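Local coordinates for interleukin 22 (PDB 4O6K), which is the zebrafish counterpart of human interleukin-22, a helical cytokine of the IL-10 family that probably signals by binding cell-surface receptors, at residues A52-E64 / V79-Q91. Numbering follows the deposited sequence.
Sequences ARILKYYVNHVLE and VREGLHRVEQELQ
Leu83 meets two leucines with one methyl: its CD1 lies 3.7 Å from Leu55 CD1 and 3.6 Å from Leu63 CD1, the side chains crossing at about a right angle. The other branch of Leu55, CD2, rests against the partner helix, 3.6 Å from Leu83 O, with Val86 CG1 beside it. At one end Ala52 CB packs on Leu90 CD1; at the other, Arg80 reaches past Val59 to the chain following helix 47-62. With CG anti to the backbone N (chi1 -177°) and a bend at chi3, NH1 of Arg80 gives a hydrogen bond to Leu63 O at 3.0 Å, near the guanidinium plane and almost in line with the carbonyl. Cut back to alanine, Arg80 would probably leave that carbonyl without this donor and Val59 CG1 without part of its packing. Glu87 lays CG 3.7 Å from Lys56 CA, and a bend at chi2 slants its carboxylate over the lysine's CB and CD; Lys56 NZ stays 4.6 Å from Glu87 OE2. The axes of segments 52-62 and 79-91 run roughly antiparallel, 9.3 Å apart at closest, within the all-helical cytokine fold; helix 130-140 adds Leu137 against Leu55 and Tyr134 against Leu83, while Ile127 of helix 119-128 touches Leu63.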
# COMPACT_ATOMS: atom_id res chain seq x y z
N ALA A 52 -1.71 6.57 3.63
CA ALA A 52 -2.80 6.73 2.67
C ALA A 52 -2.30 7.37 1.38
O ALA A 52 -2.83 7.11 0.30
CB ALA A 52 -3.91 7.57 3.28
N ARG A 53 -1.28 8.21 1.51
CA ARG A 53 -0.71 8.88 0.35
C ARG A 53 0.13 7.89 -0.44
O ARG A 53 0.19 7.93 -1.67
CB ARG A 53 0.13 10.09 0.78
CG ARG A 53 0.29 11.12 -0.31
CD ARG A 53 -1.08 11.73 -0.56
NE ARG A 53 -1.20 12.45 -1.82
CZ ARG A 53 -2.04 13.47 -2.01
NH1 ARG A 53 -2.83 13.86 -1.02
NH2 ARG A 53 -2.10 14.08 -3.19
N ILE A 54 0.80 7.00 0.29
CA ILE A 54 1.55 5.90 -0.31
C ILE A 54 0.60 4.93 -1.00
O ILE A 54 0.91 4.40 -2.07
CB ILE A 54 2.39 5.15 0.75
CG1 ILE A 54 3.47 6.08 1.32
CG2 ILE A 54 3.03 3.91 0.16
CD1 ILE A 54 4.28 5.45 2.45
N LEU A 55 -0.56 4.72 -0.39
CA LEU A 55 -1.60 3.86 -0.97
C LEU A 55 -2.05 4.42 -2.31
O LEU A 55 -2.28 3.68 -3.26
CB LEU A 55 -2.79 3.73 -0.02
CG LEU A 55 -3.93 2.86 -0.52
CD1 LEU A 55 -3.44 1.45 -0.81
CD2 LEU A 55 -5.08 2.84 0.47
N LYS A 56 -2.18 5.75 -2.37
CA LYS A 56 -2.53 6.45 -3.59
C LYS A 56 -1.55 6.14 -4.71
O LYS A 56 -1.95 5.84 -5.84
CB LYS A 56 -2.53 7.97 -3.35
CG LYS A 56 -2.86 8.80 -4.57
CD LYS A 56 -3.10 10.25 -4.16
CE LYS A 56 -3.43 11.12 -5.36
NZ LYS A 56 -4.62 10.58 -6.08
N TYR A 57 -0.27 6.19 -4.38
CA TYR A 57 0.79 5.89 -5.33
C TYR A 57 0.73 4.43 -5.77
O TYR A 57 0.99 4.11 -6.93
CB TYR A 57 2.16 6.20 -4.72
CG TYR A 57 3.27 6.33 -5.74
CD1 TYR A 57 3.50 7.54 -6.38
CD2 TYR A 57 4.07 5.25 -6.06
CE1 TYR A 57 4.51 7.67 -7.31
CE2 TYR A 57 5.08 5.37 -7.00
CZ TYR A 57 5.30 6.58 -7.62
OH TYR A 57 6.30 6.71 -8.55
N TYR A 58 0.40 3.55 -4.83
CA TYR A 58 0.23 2.13 -5.11
C TYR A 58 -0.85 1.88 -6.16
O TYR A 58 -0.66 1.10 -7.09
CB TYR A 58 -0.11 1.36 -3.83
CG TYR A 58 1.03 0.55 -3.27
CD1 TYR A 58 2.06 1.16 -2.56
CD2 TYR A 58 1.08 -0.83 -3.44
CE1 TYR A 58 3.11 0.41 -2.04
CE2 TYR A 58 2.12 -1.58 -2.93
CZ TYR A 58 3.13 -0.95 -2.23
OH TYR A 58 4.17 -1.70 -1.72
N VAL A 59 -1.99 2.54 -5.99
CA VAL A 59 -3.12 2.38 -6.90
C VAL A 59 -2.76 2.85 -8.31
O VAL A 59 -3.12 2.22 -9.30
CB VAL A 59 -4.36 3.15 -6.39
CG1 VAL A 59 -5.47 3.13 -7.43
CG2 VAL A 59 -4.85 2.55 -5.08
N ASN A 60 -2.03 3.96 -8.38
CA ASN A 60 -1.65 4.54 -9.66
C ASN A 60 -0.51 3.81 -10.37
O ASN A 60 -0.50 3.72 -11.59
CB ASN A 60 -1.27 6.02 -9.48
CG ASN A 60 -2.48 6.90 -9.21
OD1 ASN A 60 -3.58 6.62 -9.68
ND2 ASN A 60 -2.27 7.97 -8.45
N HIS A 61 0.45 3.29 -9.60
CA HIS A 61 1.67 2.76 -10.20
C HIS A 61 1.86 1.25 -10.01
O HIS A 61 2.08 0.53 -10.98
CB HIS A 61 2.90 3.47 -9.63
CG HIS A 61 3.03 4.90 -10.08
ND1 HIS A 61 2.32 5.93 -9.50
CD2 HIS A 61 3.80 5.46 -11.03
CE1 HIS A 61 2.64 7.07 -10.09
NE2 HIS A 61 3.54 6.81 -11.02
N VAL A 62 1.78 0.79 -8.77
CA VAL A 62 2.15 -0.58 -8.46
C VAL A 62 1.10 -1.60 -8.89
O VAL A 62 1.43 -2.65 -9.44
CB VAL A 62 2.42 -0.74 -6.95
CG1 VAL A 62 2.79 -2.18 -6.62
CG2 VAL A 62 3.52 0.21 -6.51
N LEU A 63 -0.17 -1.29 -8.65
CA LEU A 63 -1.24 -2.25 -8.88
C LEU A 63 -1.96 -1.98 -10.20
O LEU A 63 -3.11 -2.40 -10.39
CB LEU A 63 -2.23 -2.21 -7.72
CG LEU A 63 -1.62 -2.37 -6.33
CD1 LEU A 63 -2.67 -2.10 -5.27
CD2 LEU A 63 -1.01 -3.75 -6.15
N GLU A 64 -1.28 -1.29 -11.11
CA GLU A 64 -1.87 -0.91 -12.39
C GLU A 64 -2.15 -2.11 -13.28
O GLU A 64 -3.30 -2.51 -13.45
CB GLU A 64 -0.95 0.08 -13.10
CG GLU A 64 -1.54 0.72 -14.34
CD GLU A 64 -0.69 1.86 -14.86
OE1 GLU A 64 -1.16 2.60 -15.75
OE2 GLU A 64 0.45 2.01 -14.37
N VAL A 79 -8.49 -6.09 -5.94
CA VAL A 79 -7.69 -5.47 -4.89
C VAL A 79 -7.53 -3.97 -5.11
O VAL A 79 -7.81 -3.17 -4.22
CB VAL A 79 -6.30 -6.12 -4.78
CG1 VAL A 79 -5.41 -5.32 -3.84
CG2 VAL A 79 -6.43 -7.56 -4.31
N ARG A 80 -7.10 -3.59 -6.31
CA ARG A 80 -6.88 -2.19 -6.65
C ARG A 80 -8.15 -1.35 -6.48
O ARG A 80 -8.10 -0.25 -5.93
CB ARG A 80 -6.37 -2.05 -8.09
CG ARG A 80 -6.06 -0.62 -8.50
CD ARG A 80 -5.71 -0.49 -9.98
NE ARG A 80 -6.81 -0.91 -10.85
CZ ARG A 80 -6.85 -2.07 -11.49
NH1 ARG A 80 -5.85 -2.93 -11.36
NH2 ARG A 80 -7.88 -2.37 -12.27
N GLU A 81 -9.27 -1.88 -6.95
CA GLU A 81 -10.55 -1.18 -6.84
C GLU A 81 -10.95 -1.01 -5.37
O GLU A 81 -11.45 0.04 -4.97
CB GLU A 81 -11.64 -1.92 -7.61
CG GLU A 81 -11.47 -1.86 -9.12
CD GLU A 81 -12.49 -2.70 -9.86
OE1 GLU A 81 -13.57 -2.97 -9.29
OE2 GLU A 81 -12.22 -3.08 -11.01
N GLY A 82 -10.72 -2.05 -4.58
CA GLY A 82 -10.96 -1.99 -3.15
C GLY A 82 -10.05 -0.99 -2.47
O GLY A 82 -10.49 -0.20 -1.63
N LEU A 83 -8.77 -1.02 -2.84
CA LEU A 83 -7.79 -0.10 -2.27
C LEU A 83 -8.05 1.34 -2.67
O LEU A 83 -7.79 2.26 -1.90
CB LEU A 83 -6.37 -0.51 -2.68
CG LEU A 83 -5.85 -1.85 -2.14
CD1 LEU A 83 -4.34 -1.87 -2.13
CD2 LEU A 83 -6.39 -2.09 -0.74
N HIS A 84 -8.56 1.54 -3.88
CA HIS A 84 -8.93 2.88 -4.33
C HIS A 84 -10.04 3.46 -3.46
O HIS A 84 -9.99 4.63 -3.08
CB HIS A 84 -9.38 2.86 -5.80
CG HIS A 84 -9.87 4.19 -6.29
ND1 HIS A 84 -9.07 5.31 -6.32
CD2 HIS A 84 -11.07 4.57 -6.77
CE1 HIS A 84 -9.76 6.33 -6.80
NE2 HIS A 84 -10.98 5.91 -7.08
N ARG A 85 -11.04 2.64 -3.15
CA ARG A 85 -12.14 3.06 -2.29
C ARG A 85 -11.64 3.47 -0.92
O ARG A 85 -12.08 4.48 -0.37
CB ARG A 85 -13.17 1.93 -2.17
CG ARG A 85 -13.91 1.62 -3.46
CD ARG A 85 -15.03 0.61 -3.24
NE ARG A 85 -15.70 0.26 -4.49
CZ ARG A 85 -15.43 -0.83 -5.20
NH1 ARG A 85 -14.51 -1.69 -4.78
NH2 ARG A 85 -16.10 -1.07 -6.32
N VAL A 86 -10.72 2.69 -0.36
CA VAL A 86 -10.10 3.01 0.92
C VAL A 86 -9.36 4.35 0.85
O VAL A 86 -9.56 5.22 1.70
CB VAL A 86 -9.11 1.91 1.35
CG1 VAL A 86 -8.34 2.34 2.59
CG2 VAL A 86 -9.85 0.60 1.60
N GLU A 87 -8.52 4.49 -0.17
CA GLU A 87 -7.74 5.71 -0.37
C GLU A 87 -8.63 6.95 -0.49
O GLU A 87 -8.33 7.99 0.09
CB GLU A 87 -6.86 5.57 -1.62
CG GLU A 87 -5.78 6.64 -1.77
CD GLU A 87 -6.32 7.92 -2.38
OE1 GLU A 87 -7.16 7.84 -3.30
OE2 GLU A 87 -5.90 9.01 -1.94
N GLN A 88 -9.71 6.83 -1.25
CA GLN A 88 -10.63 7.94 -1.46
C GLN A 88 -11.28 8.40 -0.16
O GLN A 88 -11.39 9.60 0.09
CB GLN A 88 -11.70 7.57 -2.48
CG GLN A 88 -11.21 7.60 -3.92
CD GLN A 88 -10.68 8.97 -4.32
OE1 GLN A 88 -9.48 9.14 -4.55
NE2 GLN A 88 -11.57 9.95 -4.39
N GLU A 89 -11.71 7.45 0.67
CA GLU A 89 -12.31 7.79 1.95
C GLU A 89 -11.30 8.43 2.90
O GLU A 89 -11.61 9.40 3.58
CB GLU A 89 -12.92 6.56 2.62
CG GLU A 89 -13.60 6.87 3.94
CD GLU A 89 -14.40 5.70 4.49
OE1 GLU A 89 -14.47 4.65 3.82
OE2 GLU A 89 -14.97 5.84 5.60
N LEU A 90 -10.09 7.87 2.93
CA LEU A 90 -9.04 8.42 3.78
C LEU A 90 -8.65 9.82 3.35
O LEU A 90 -8.48 10.71 4.18
CB LEU A 90 -7.81 7.50 3.78
CG LEU A 90 -7.97 6.18 4.53
CD1 LEU A 90 -6.69 5.38 4.47
CD2 LEU A 90 -8.37 6.46 5.97
N GLN A 91 -8.53 10.03 2.04
CA GLN A 91 -8.16 11.33 1.50
C GLN A 91 -9.20 12.41 1.80
O GLN A 91 -8.86 13.59 1.91
CB GLN A 91 -7.89 11.20 -0.00
CG GLN A 91 -7.81 12.50 -0.78
CD GLN A 91 -6.72 12.49 -1.83
OE1 GLN A 91 -5.65 11.91 -1.63
NE2 GLN A 91 -7.03 13.03 -3.00